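Local coordinates for cystathione gamma lyase CalE6 (Micromonospora echinospora, PDB 4Q31), which belongs to the Cys/Met metabolism family of PLP-dependent enzymes and carries its pyridoxal phosphate on a modified lysine, at residues Glu58-Cys63 with Leu242-Leu247; Cys95-Asp100 with Ala123-Pro128; Leu153-Val158 with His288-Ala293; Pro181-Pro186 with Leu252-Gln257; Phe304-Gly309 with Arg378-Gly383. The protein carries 1 engineered substitution. One frame throughout, in Å; residues are numbered along the deposited sequence.

Contact 1: residues Glu58-Cys63 with Leu242-Leu247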
# COMPACT_ATOMS: atom_id res chain seq x y z
N GLU C 58 14.97 -0.95 8.69
CA GLU C 58 16.24 -1.61 9.05
C GLU C 58 16.65 -2.70 8.06
O GLU C 58 17.84 -2.87 7.75
CB GLU C 58 16.16 -2.18 10.48
CG GLU C 58 16.17 -1.10 11.59
CD GLU C 58 15.62 -1.56 12.94
OE1 GLU C 58 15.30 -0.69 13.78
OE2 GLU C 58 15.49 -2.79 13.18
N GLU C 59 15.66 -3.45 7.56
CA GLU C 59 15.93 -4.54 6.62
C GLU C 59 16.44 -3.96 5.31
O GLU C 59 17.40 -4.48 4.72
CB GLU C 59 14.67 -5.39 6.41
CG GLU C 59 14.32 -6.27 7.62
CD GLU C 59 12.84 -6.63 7.70
OE1 GLU C 59 12.11 -6.47 6.69
OE2 GLU C 59 12.39 -7.04 8.79
N LEU C 60 15.83 -2.87 4.88
CA LEU C 60 16.30 -2.16 3.69
C LEU C 60 17.75 -1.68 3.86
O LEU C 60 18.58 -1.87 2.96
CB LEU C 60 15.37 -0.99 3.34
CG LEU C 60 15.82 -0.06 2.20
CD1 LEU C 60 16.09 -0.85 0.93
CD2 LEU C 60 14.78 1.04 1.95
N GLU C 61 18.04 -1.09 5.01
CA GLU C 61 19.38 -0.60 5.33
C GLU C 61 20.41 -1.73 5.33
O GLU C 61 21.52 -1.58 4.82
CB GLU C 61 19.36 0.14 6.68
CG GLU C 61 18.60 1.47 6.57
CD GLU C 61 18.21 2.11 7.89
OE1 GLU C 61 18.08 1.42 8.92
OE2 GLU C 61 18.02 3.34 7.87
N GLU C 62 20.03 -2.86 5.90
CA GLU C 62 20.91 -4.01 5.94
C GLU C 62 21.22 -4.48 4.51
O GLU C 62 22.36 -4.82 4.18
CB GLU C 62 20.27 -5.13 6.77
CG GLU C 62 21.17 -6.33 7.02
CD GLU C 62 20.48 -7.39 7.87
OE1 GLU C 62 21.08 -8.47 8.08
OE2 GLU C 62 19.34 -7.14 8.33
N CYS C 63 20.20 -4.47 3.67
CA CYS C 63 20.38 -4.88 2.28
C CYS C 63 21.35 -3.95 1.55
O CYS C 63 22.30 -4.40 0.92
CB CYS C 63 19.04 -4.92 1.56
SG CYS C 63 19.22 -5.29 -0.20
N LEU C 242 8.59 -0.58 -0.97
CA LEU C 242 8.68 -0.41 -2.42
C LEU C 242 10.12 -0.30 -2.89
O LEU C 242 10.46 -0.84 -3.94
CB LEU C 242 7.89 0.81 -2.90
CG LEU C 242 6.36 0.71 -2.85
CD1 LEU C 242 5.73 2.05 -3.21
CD2 LEU C 242 5.86 -0.37 -3.79
N VAL C 243 10.96 0.41 -2.14
CA VAL C 243 12.38 0.51 -2.50
C VAL C 243 13.02 -0.88 -2.47
O VAL C 243 13.67 -1.30 -3.42
CB VAL C 243 13.17 1.46 -1.58
CG1 VAL C 243 14.67 1.43 -1.93
CG2 VAL C 243 12.64 2.88 -1.67
N ARG C 244 12.80 -1.59 -1.36
CA ARG C 244 13.35 -2.93 -1.18
C ARG C 244 12.89 -3.90 -2.28
O ARG C 244 13.67 -4.70 -2.78
CB ARG C 244 12.93 -3.49 0.18
CG ARG C 244 13.53 -4.88 0.47
CD ARG C 244 15.07 -4.80 0.53
NE ARG C 244 15.70 -6.12 0.68
CZ ARG C 244 16.04 -6.89 -0.35
NH1 ARG C 244 15.81 -6.49 -1.60
NH2 ARG C 244 16.62 -8.06 -0.13
N ARG C 245 11.62 -3.80 -2.64
CA ARG C 245 11.06 -4.65 -3.69
C ARG C 245 11.72 -4.37 -5.03
O ARG C 245 12.00 -5.29 -5.79
CB ARG C 245 9.54 -4.46 -3.83
CG ARG C 245 8.88 -5.49 -4.79
CD ARG C 245 7.41 -5.18 -4.93
NE ARG C 245 6.54 -6.29 -5.32
CZ ARG C 245 6.03 -6.45 -6.54
NH1 ARG C 245 6.36 -5.61 -7.51
NH2 ARG C 245 5.21 -7.46 -6.79
N GLY C 246 11.93 -3.09 -5.33
CA GLY C 246 12.58 -2.74 -6.59
C GLY C 246 14.02 -3.23 -6.63
O GLY C 246 14.51 -3.67 -7.68
N LEU C 247 14.68 -3.16 -5.48
CA LEU C 247 16.08 -3.59 -5.35
C LEU C 247 16.35 -5.00 -5.87
O LEU C 247 17.43 -5.24 -6.41
CB LEU C 247 16.54 -3.53 -3.89
CG LEU C 247 17.48 -2.40 -3.51
CD1 LEU C 247 17.66 -2.38 -2.00
CD2 LEU C 247 18.83 -2.52 -4.23
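L60 CG and C63 SG on one helix and R244 CG on the other are all anti to their backbone N (chi1 174° in L60), which sends the leucine branches, the sulfur and the guanidinium into one seam. The seam is a near-parallel helix-helix packing, of 55-66 with 237-247, in a PLP-dependent aminotransferase-like fold; the short segments run 34° apart, with axes 9.9 Å from each other at closest approach. Side chains carry the contact. Both branches of L60 flank V243 CG1, with CD2 3.9 Å from it, and CD1 alone goes on to L247 CD1 at 3.7 Å. L60 meets both of these side chains at about a right angle. R244 bends at chi2 (63°), so its chain folds back past L60 CD1 toward C63. No hydrogen bond crosses between the segments; R244 NH1 and NH2 donate instead to the backbone oxygens of L13 and G16, which fixes the flat group in place. On the side of helix 237-247 turned from helix 55-66, R245 forms a salt bridge with D207 of the second subunit. L247 CD1 also lies 3.8 Å from C63 SG, and that sulfur sits over the centre of the R244 guanidinium, 3.6 Å above its plane.

Contact 2: residues Cys95-Asp100 with Ala123-Pro128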
# COMPACT_ATOMS: atom_id res chain seq x y z
N CYS C 95 34.99 24.01 5.41
CA CYS C 95 34.89 24.13 3.96
C CYS C 95 34.54 22.82 3.26
O CYS C 95 35.13 21.77 3.56
CB CYS C 95 36.19 24.70 3.39
SG CYS C 95 36.22 24.73 1.58
N VAL C 96 33.59 22.89 2.33
CA VAL C 96 33.27 21.76 1.47
C VAL C 96 33.83 22.04 0.08
O VAL C 96 33.59 23.10 -0.47
CB VAL C 96 31.75 21.53 1.33
CG1 VAL C 96 31.47 20.24 0.58
CG2 VAL C 96 31.09 21.50 2.69
N VAL C 97 34.57 21.08 -0.47
CA VAL C 97 35.02 21.17 -1.85
C VAL C 97 34.16 20.27 -2.72
O VAL C 97 33.96 19.10 -2.39
CB VAL C 97 36.50 20.78 -2.01
CG1 VAL C 97 36.84 20.49 -3.47
CG2 VAL C 97 37.40 21.89 -1.48
N SER C 98 33.64 20.81 -3.82
CA SER C 98 32.84 20.02 -4.73
C SER C 98 33.19 20.29 -6.18
O SER C 98 33.98 21.18 -6.48
CB SER C 98 31.36 20.30 -4.52
OG SER C 98 30.59 19.45 -5.34
N THR C 99 32.62 19.49 -7.08
CA THR C 99 32.77 19.73 -8.51
C THR C 99 31.85 20.87 -8.90
O THR C 99 30.90 21.19 -8.18
CB THR C 99 32.46 18.47 -9.36
OG1 THR C 99 31.60 18.81 -10.45
CG2 THR C 99 31.79 17.38 -8.51
N ASP C 100 32.13 21.51 -10.03
CA ASP C 100 31.32 22.63 -10.49
C ASP C 100 29.97 22.16 -11.02
O ASP C 100 29.01 22.93 -11.08
CB ASP C 100 32.06 23.42 -11.58
CG ASP C 100 31.35 24.70 -11.96
OD1 ASP C 100 30.58 25.23 -11.12
OD2 ASP C 100 31.56 25.19 -13.09
N ALA C 123 35.47 23.06 -7.69
CA ALA C 123 36.75 22.82 -8.35
C ALA C 123 36.66 21.76 -9.43
O ALA C 123 35.74 20.95 -9.46
CB ALA C 123 37.79 22.43 -7.34
N ASP C 124 37.63 21.81 -10.34
CA ASP C 124 37.78 20.79 -11.36
C ASP C 124 38.58 19.64 -10.77
O ASP C 124 39.79 19.74 -10.62
CB ASP C 124 38.48 21.36 -12.60
CG ASP C 124 38.79 20.31 -13.64
OD1 ASP C 124 38.06 19.30 -13.71
OD2 ASP C 124 39.77 20.49 -14.39
N LEU C 125 37.89 18.56 -10.44
CA LEU C 125 38.52 17.43 -9.78
C LEU C 125 38.98 16.38 -10.79
O LEU C 125 39.25 15.24 -10.42
CB LEU C 125 37.55 16.79 -8.78
CG LEU C 125 37.25 17.65 -7.55
CD1 LEU C 125 36.42 16.87 -6.53
CD2 LEU C 125 38.54 18.20 -6.93
N THR C 126 39.06 16.78 -12.06
CA THR C 126 39.47 15.86 -13.13
C THR C 126 40.94 15.99 -13.49
O THR C 126 41.46 15.19 -14.26
CB THR C 126 38.63 16.04 -14.41
OG1 THR C 126 38.98 17.27 -15.04
CG2 THR C 126 37.15 16.04 -14.08
N THR C 127 41.60 17.01 -12.95
CA THR C 127 43.02 17.22 -13.21
C THR C 127 43.81 17.19 -11.91
O THR C 127 43.27 17.54 -10.85
CB THR C 127 43.28 18.57 -13.94
OG1 THR C 127 43.04 19.66 -13.04
CG2 THR C 127 42.37 18.70 -15.16
N PRO C 128 45.08 16.77 -11.97
CA PRO C 128 45.95 16.77 -10.79
C PRO C 128 46.19 18.17 -10.22
O PRO C 128 46.38 18.30 -9.01
CB PRO C 128 47.27 16.20 -11.33
CG PRO C 128 47.21 16.43 -12.81
CD PRO C 128 45.76 16.24 -13.16
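L125 points its CB at strand 95-99, where V97 presents CG1 from the side. That methyl is the shared apolar point of the contact: V97 CG1 stands 4.4 Å from A123 CB and 4.5 Å from L125 CD2. These separations describe a loose fit, and helix 128-134 contributes to the same patch, with A134 against V97 and A123 and I131 against L125. The backbone is closer. A123 N donates to S98 O over 2.7 Å, and the bond is bent, 136° at the hydrogen. S98 itself turns its CB away from the loop. One residue on, T99 CA approaches A123 O at 3.3 Å with a nearly straight CA-H...O angle of 167°. In the loop, D124 OD1 accepts from T126 OG1 at 2.6 Å through its syn lone pair and from T126 N from above the carboxylate plane, an Asx turn just before T127, whose OG1 caps helix 128-134. The A123 N to S98 O bond joins parallel neighbours of a mixed sheet: strands 95-99 and 119-123 are linked through helix 104-114 as a beta-alpha-beta crossover, with 119-123 outermost within this chain.

Contact 3: residues Leu153-Val158 with His288-Ala293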
# COMPACT_ATOMS: atom_id res chain seq x y z
N LEU C 153 28.56 13.92 -18.20
CA LEU C 153 29.11 12.58 -17.94
C LEU C 153 30.64 12.57 -17.79
O LEU C 153 31.29 11.59 -18.16
CB LEU C 153 28.67 11.59 -19.03
CG LEU C 153 27.21 11.71 -19.48
CD1 LEU C 153 26.82 10.64 -20.48
CD2 LEU C 153 26.32 11.66 -18.28
N THR C 154 31.21 13.66 -17.26
CA THR C 154 32.64 13.67 -16.96
C THR C 154 32.86 12.82 -15.71
O THR C 154 31.93 12.58 -14.94
CB THR C 154 33.20 15.10 -16.73
OG1 THR C 154 32.45 15.74 -15.70
CG2 THR C 154 33.14 15.93 -18.02
N VAL C 155 34.09 12.34 -15.52
CA VAL C 155 34.37 11.35 -14.49
C VAL C 155 35.55 11.77 -13.60
O VAL C 155 36.56 12.26 -14.09
CB VAL C 155 34.62 9.96 -15.13
CG1 VAL C 155 35.30 9.01 -14.16
CG2 VAL C 155 33.30 9.37 -15.65
N VAL C 156 35.40 11.57 -12.29
CA VAL C 156 36.45 11.89 -11.32
C VAL C 156 37.05 10.60 -10.74
O VAL C 156 36.31 9.66 -10.42
CB VAL C 156 35.87 12.75 -10.18
CG1 VAL C 156 36.92 12.98 -9.08
CG2 VAL C 156 35.35 14.07 -10.73
N ASP C 157 38.37 10.56 -10.60
CA ASP C 157 39.07 9.40 -10.05
C ASP C 157 38.88 9.38 -8.53
O ASP C 157 39.53 10.14 -7.81
CB ASP C 157 40.56 9.44 -10.41
CG ASP C 157 41.31 8.17 -10.00
OD1 ASP C 157 40.93 7.50 -9.01
OD2 ASP C 157 42.31 7.84 -10.67
N VAL C 158 37.98 8.51 -8.07
CA VAL C 158 37.62 8.46 -6.66
C VAL C 158 38.81 8.06 -5.79
O VAL C 158 39.07 8.70 -4.77
CB VAL C 158 36.42 7.51 -6.42
CG1 VAL C 158 36.11 7.39 -4.92
CG2 VAL C 158 35.19 8.00 -7.18
N HIS C 288 38.67 8.09 -20.10
CA HIS C 288 38.45 6.67 -20.38
C HIS C 288 39.20 5.71 -19.45
O HIS C 288 38.66 4.69 -19.05
CB HIS C 288 38.75 6.32 -21.85
CG HIS C 288 40.19 6.46 -22.23
ND1 HIS C 288 40.70 7.58 -22.85
CD2 HIS C 288 41.23 5.60 -22.09
CE1 HIS C 288 41.99 7.41 -23.08
NE2 HIS C 288 42.34 6.22 -22.63
N ALA C 289 40.45 6.04 -19.11
CA ALA C 289 41.23 5.18 -18.23
C ALA C 289 40.64 5.12 -16.82
O ALA C 289 40.66 4.07 -16.17
CB ALA C 289 42.69 5.65 -18.18
N VAL C 290 40.11 6.24 -16.34
CA VAL C 290 39.51 6.26 -15.02
C VAL C 290 38.20 5.46 -15.03
O VAL C 290 37.95 4.66 -14.13
CB VAL C 290 39.26 7.69 -14.50
CG1 VAL C 290 38.56 7.65 -13.14
CG2 VAL C 290 40.56 8.46 -14.41
N VAL C 291 37.38 5.69 -16.05
CA VAL C 291 36.16 4.92 -16.24
C VAL C 291 36.45 3.42 -16.20
O VAL C 291 35.78 2.68 -15.49
CB VAL C 291 35.48 5.25 -17.58
CG1 VAL C 291 34.35 4.28 -17.86
CG2 VAL C 291 34.97 6.68 -17.58
N LYS C 292 37.46 2.99 -16.94
CA LYS C 292 37.80 1.58 -16.99
C LYS C 292 38.26 1.06 -15.62
O LYS C 292 37.94 -0.06 -15.23
CB LYS C 292 38.88 1.31 -18.05
CG LYS C 292 39.27 -0.16 -18.14
CD LYS C 292 40.37 -0.40 -19.16
CE LYS C 292 40.68 -1.88 -19.29
NZ LYS C 292 41.76 -2.14 -20.28
N ALA C 293 38.98 1.89 -14.87
CA ALA C 293 39.48 1.48 -13.56
C ALA C 293 38.41 1.40 -12.47
O ALA C 293 38.51 0.56 -11.57
CB ALA C 293 40.61 2.38 -13.13
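V155 and V290 form the close-packed part of this contact, their side chains sliding past each other in opposite directions with CG1 of V155 3.7 Å from CG1 of V290. V155 belongs to the loop that follows strand 140-146 of the large sheet and leads into helix 158-167. The second branch of V155 has a different partner: CG2 lies 3.7 Å from V291 CG2, and here the two side chains cross at about a right angle. Because V155 CG1 is anti to the backbone N (chi1 164°), its two methyls are spread over successive residues of helix 288-294. V290 CG1 completes the tight zone, 3.6 Å from D157 CA and 3.8 Å from D157 CB.

The looser side is the D157 carboxylate alone, which merely brushes the valine, with OD2 4.2 Å from V290 CG2. Both D157 and V290 are partly exposed, whereas V155 and V291 are buried. The acid has work of its own: OD1 accepts from the backbone N of E160, an N-cap at the start of helix 158-167.

No hydrogen bond links the two segments. Polar ties come from flanking residues instead: Q294 binds V156 O and V158 N with its side-chain amide, and Q287 accepts from V155 N. The chemistry therefore implies a division of labour, with valine methyls forming the interface while Q287, just before the helix, and Q294, its last residue, hydrogen-bond the loop's backbone.

Contact 4: residues Pro181-Pro186 with Leu252-Gln257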
# COMPACT_ATOMS: atom_id res chain seq x y z
N PRO C 181 25.27 0.87 -7.05
CA PRO C 181 26.34 0.00 -6.55
C PRO C 181 26.63 -1.18 -7.46
O PRO C 181 27.63 -1.87 -7.26
CB PRO C 181 25.80 -0.49 -5.18
CG PRO C 181 24.33 -0.23 -5.22
CD PRO C 181 24.13 0.95 -6.12
N VAL C 182 25.76 -1.43 -8.43
CA VAL C 182 26.02 -2.47 -9.42
C VAL C 182 27.28 -2.16 -10.23
O VAL C 182 28.01 -3.07 -10.63
CB VAL C 182 24.84 -2.59 -10.43
CG1 VAL C 182 25.14 -3.63 -11.50
CG2 VAL C 182 23.55 -2.94 -9.71
N LEU C 183 27.51 -0.88 -10.50
CA LEU C 183 28.59 -0.51 -11.43
C LEU C 183 29.77 0.20 -10.77
O LEU C 183 30.87 0.21 -11.32
CB LEU C 183 28.06 0.38 -12.55
CG LEU C 183 26.86 -0.11 -13.35
CD1 LEU C 183 26.51 0.92 -14.45
CD2 LEU C 183 27.13 -1.49 -13.96
N GLN C 184 29.54 0.81 -9.62
CA GLN C 184 30.61 1.56 -8.98
C GLN C 184 30.54 1.36 -7.47
O GLN C 184 29.46 1.41 -6.89
CB GLN C 184 30.49 3.04 -9.36
CG GLN C 184 31.72 3.87 -9.02
CD GLN C 184 31.65 5.23 -9.65
OE1 GLN C 184 32.46 5.57 -10.51
NE2 GLN C 184 30.66 6.03 -9.23
N GLN C 185 31.69 1.10 -6.85
CA GLN C 185 31.75 0.83 -5.42
C GLN C 185 32.64 1.86 -4.72
O GLN C 185 33.80 1.59 -4.45
CB GLN C 185 32.32 -0.58 -5.19
CG GLN C 185 31.41 -1.72 -5.64
CD GLN C 185 30.46 -2.17 -4.55
OE1 GLN C 185 30.86 -2.40 -3.41
NE2 GLN C 185 29.18 -2.28 -4.88
N PRO C 186 32.08 3.04 -4.40
CA PRO C 186 32.86 4.16 -3.87
C PRO C 186 33.68 3.80 -2.62
O PRO C 186 34.83 4.25 -2.51
CB PRO C 186 31.81 5.22 -3.55
CG PRO C 186 30.69 4.93 -4.54
CD PRO C 186 30.66 3.41 -4.63
N LEU C 252 19.67 -6.93 -12.81
CA LEU C 252 19.08 -7.27 -14.11
C LEU C 252 18.69 -6.01 -14.88
O LEU C 252 18.93 -5.90 -16.08
CB LEU C 252 17.86 -8.18 -13.97
CG LEU C 252 18.07 -9.48 -13.19
CD1 LEU C 252 16.77 -10.27 -13.10
CD2 LEU C 252 19.17 -10.30 -13.85
N ARG C 253 18.09 -5.07 -14.17
CA ARG C 253 17.69 -3.81 -14.80
C ARG C 253 18.88 -3.02 -15.35
O ARG C 253 18.89 -2.63 -16.52
CB ARG C 253 16.85 -2.96 -13.84
CG ARG C 253 15.43 -3.56 -13.63
CD ARG C 253 14.57 -2.65 -12.75
NE ARG C 253 14.93 -2.67 -11.32
CZ ARG C 253 15.61 -1.71 -10.69
NH1 ARG C 253 16.05 -0.65 -11.36
NH2 ARG C 253 15.86 -1.80 -9.39
N VAL C 254 19.89 -2.80 -14.50
CA VAL C 254 21.04 -2.00 -14.89
C VAL C 254 21.77 -2.61 -16.09
O VAL C 254 22.13 -1.90 -17.03
CB VAL C 254 22.01 -1.81 -13.70
CG1 VAL C 254 23.36 -1.27 -14.16
CG2 VAL C 254 21.41 -0.88 -12.68
N HIS C 255 21.97 -3.92 -16.09
CA HIS C 255 22.65 -4.55 -17.22
C HIS C 255 21.87 -4.45 -18.54
O HIS C 255 22.46 -4.30 -19.61
CB HIS C 255 23.06 -6.00 -16.89
CG HIS C 255 24.08 -6.08 -15.80
ND1 HIS C 255 25.26 -5.35 -15.84
CD2 HIS C 255 24.10 -6.76 -14.64
CE1 HIS C 255 25.96 -5.60 -14.75
NE2 HIS C 255 25.28 -6.46 -14.00
N ARG C 256 20.54 -4.53 -18.45
CA ARG C 256 19.70 -4.31 -19.63
C ARG C 256 19.84 -2.85 -20.09
O ARG C 256 20.04 -2.57 -21.27
CB ARG C 256 18.23 -4.63 -19.31
CG ARG C 256 17.23 -4.20 -20.40
CD ARG C 256 17.33 -5.09 -21.63
NE ARG C 256 18.23 -4.51 -22.61
CZ ARG C 256 18.68 -5.15 -23.70
NH1 ARG C 256 18.31 -6.41 -23.93
NH2 ARG C 256 19.50 -4.52 -24.54
N GLN C 257 19.72 -1.92 -19.14
CA GLN C 257 19.85 -0.50 -19.46
C GLN C 257 21.21 -0.16 -20.11
O GLN C 257 21.27 0.60 -21.09
CB GLN C 257 19.64 0.36 -18.22
CG GLN C 257 18.21 0.35 -17.64
CD GLN C 257 18.17 0.99 -16.25
OE1 GLN C 257 19.09 0.80 -15.46
NE2 GLN C 257 17.14 1.77 -15.97
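The loop between strands 171-175 and 193-197 meets the long helix 250-270 here, joining the connection between two strands of the seven-stranded sheet to a helix that leads on to strand 274-278 of the smaller sheet. Two neighbouring loop residues, V182 and L183, press against two neighbouring helix residues, V254 and H255. L183 and V254 reach toward each other tip to tip: V254 CG1 lies 3.8 Å from L183 CG, and both leucine methyls are equally near, so the valine methyl is set against the whole fork. L183 holds CG anti to its carbonyl carbon (chi1 -53°), which carries the fork to the helix although its CB starts off to one side. V182 points its CB toward the helix and uses one branch for both partners, CG1 being 4.0 Å from V254 CG1 and 3.8 Å from H255 NE2. The imidazole is approached obliquely, and L183 CD2 adds a longer contact to H255 CE1 at 4.3 Å. H255 is the exposed margin, and a glycerol lies near its side chain; V254 and L183 are buried.

Within the loop, Q185 NE2 donates to P181 O at 2.9 Å, with the acceptor in the amide plane, closing the loop from P181 to Q185. The same nitrogen also binds L67 O, while F9 packs on V182 and Q185. On another side of the helix, L252 and R256 pack against the second subunit. The contact thus joins the large-sheet part to helix 250-270, which precedes strand 274-278 in the chain, in a protein of the PLP-dependent aminotransferase-like fold.

Contact 5: residues Phe304-Gly309 with Arg378-Gly383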
# COMPACT_ATOMS: atom_id res chain seq x y z
N PHE C 304 23.89 14.12 -25.82
CA PHE C 304 24.38 14.47 -27.15
C PHE C 304 23.86 15.83 -27.57
O PHE C 304 22.81 16.28 -27.08
CB PHE C 304 23.97 13.40 -28.18
CG PHE C 304 22.49 13.32 -28.43
CD1 PHE C 304 21.68 12.56 -27.60
CD2 PHE C 304 21.90 14.01 -29.49
CE1 PHE C 304 20.30 12.49 -27.82
CE2 PHE C 304 20.53 13.94 -29.72
CZ PHE C 304 19.73 13.18 -28.89
N ASP C 305 24.61 16.49 -28.45
CA ASP C 305 24.15 17.71 -29.09
C ASP C 305 23.35 17.44 -30.36
O ASP C 305 23.86 16.80 -31.29
CB ASP C 305 25.34 18.62 -29.40
CG ASP C 305 25.93 19.24 -28.15
OD1 ASP C 305 25.14 19.68 -27.28
OD2 ASP C 305 27.17 19.27 -28.01
N TYR C 306 22.11 17.92 -30.40
CA TYR C 306 21.27 17.79 -31.58
C TYR C 306 21.49 18.94 -32.57
O TYR C 306 21.37 20.10 -32.21
CB TYR C 306 19.79 17.74 -31.19
CG TYR C 306 18.87 17.55 -32.37
CD1 TYR C 306 18.98 16.42 -33.19
CD2 TYR C 306 17.87 18.47 -32.67
CE1 TYR C 306 18.13 16.23 -34.28
CE2 TYR C 306 17.01 18.29 -33.75
CZ TYR C 306 17.16 17.16 -34.55
OH TYR C 306 16.32 16.96 -35.63
N LEU C 307 21.80 18.60 -33.82
CA LEU C 307 22.16 19.61 -34.82
C LEU C 307 21.01 19.95 -35.74
O LEU C 307 21.10 20.90 -36.50
CB LEU C 307 23.31 19.10 -35.69
CG LEU C 307 24.58 18.73 -34.93
CD1 LEU C 307 25.65 18.20 -35.90
CD2 LEU C 307 25.09 19.94 -34.16
N GLY C 308 19.94 19.17 -35.68
CA GLY C 308 18.90 19.25 -36.70
C GLY C 308 17.81 20.28 -36.50
O GLY C 308 16.86 20.34 -37.28
N GLY C 309 17.92 21.10 -35.47
CA GLY C 309 16.89 22.09 -35.20
C GLY C 309 16.67 22.26 -33.70
O GLY C 309 17.43 21.73 -32.90
N ARG C 378 13.70 7.99 -35.51
CA ARG C 378 12.56 8.75 -36.04
C ARG C 378 12.61 10.20 -35.57
O ARG C 378 12.33 11.12 -36.33
CB ARG C 378 11.23 8.15 -35.60
CG ARG C 378 10.75 6.95 -36.39
CD ARG C 378 9.27 6.66 -36.11
NE ARG C 378 8.99 6.59 -34.68
CZ ARG C 378 9.13 5.50 -33.94
NH1 ARG C 378 8.84 5.53 -32.65
NH2 ARG C 378 9.57 4.37 -34.48
N ALA C 379 12.95 10.39 -34.30
CA ALA C 379 13.02 11.73 -33.73
C ALA C 379 14.13 12.54 -34.40
O ALA C 379 13.92 13.67 -34.84
CB ALA C 379 13.23 11.65 -32.22
N LEU C 380 15.32 11.94 -34.51
CA LEU C 380 16.45 12.60 -35.15
C LEU C 380 16.18 13.00 -36.60
O LEU C 380 16.70 14.00 -37.08
CB LEU C 380 17.70 11.72 -35.10
CG LEU C 380 18.24 11.43 -33.69
CD1 LEU C 380 19.43 10.50 -33.78
CD2 LEU C 380 18.63 12.73 -33.03
N ALA C 381 15.39 12.20 -37.31
CA ALA C 381 15.20 12.42 -38.74
C ALA C 381 14.02 13.33 -39.08
O ALA C 381 13.79 13.60 -40.25
CB ALA C 381 15.07 11.08 -39.47
N GLY C 382 13.29 13.81 -38.07
CA GLY C 382 12.13 14.67 -38.29
C GLY C 382 12.48 16.13 -38.49
O GLY C 382 13.59 16.56 -38.19
N GLY C 383 11.54 16.92 -39.00
CA GLY C 383 11.87 18.28 -39.42
C GLY C 383 10.81 19.36 -39.30
O GLY C 383 10.86 20.36 -40.02
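Apolar contact comes first: L380 CD2 rests against two aromatic rings, 3.7 Å from Y306 CD1 and 4.0 Å from F304 CE2. It approaches both rings obliquely. L380 and Y306 slide past each other in opposite directions, and L380 holds CG anti to its carbonyl carbon (chi1 -64°), which brings its CD2 methyl to both rings. F304 and Y306 both point their CB toward the helix end, as residues two apart on a strand can, with D305 between them facing elsewhere.

The polar part is slight. Y306 OH donates to L380 O over 3.3 Å, a weak bond, with that oxygen lying at the edge of the tyrosine ring and in its plane. These contacts place the end of helix 369-380, near the C-terminus of the chain, against strand 301-306 of the smaller, mixed five-stranded sheet; L268 of helix 250-270 and V274 of the neighbouring strand also touch F304 and L380.

Local contacts within each segment shape the two sides. G382 N makes a 3.3 Å bond to A379 O, an oxygen that also accepts from R317 NE outside the segments. G308 N lies over the centre of one face of the Y306 ring, 3.4 Å above its plane.

Overall arrangement
Along the chain, contact 2 is nested inside the loop closed by contact 1, contact 4 inside that of contact 3, contact 1 crosses both 3 and 4, and contact 5 follows in series. Contact 2 belongs to the seven-stranded sheet and contact 5 to the five-stranded one, their centres 34 Å apart. Contacts 2, 3 and 4 form a touching series, through L125 with V156 and V158 with P186. A probable G246 O to R253 NH2 hydrogen bond between the consecutive helices 237-247 and 250-270 extends it to contact 1, and contacts 1 and 4 both reach the second subunit. Contact 5 stands apart, about 40 Å from contact 1 between centres, although helix 288-294 of contact 3 precedes its strand 301-306.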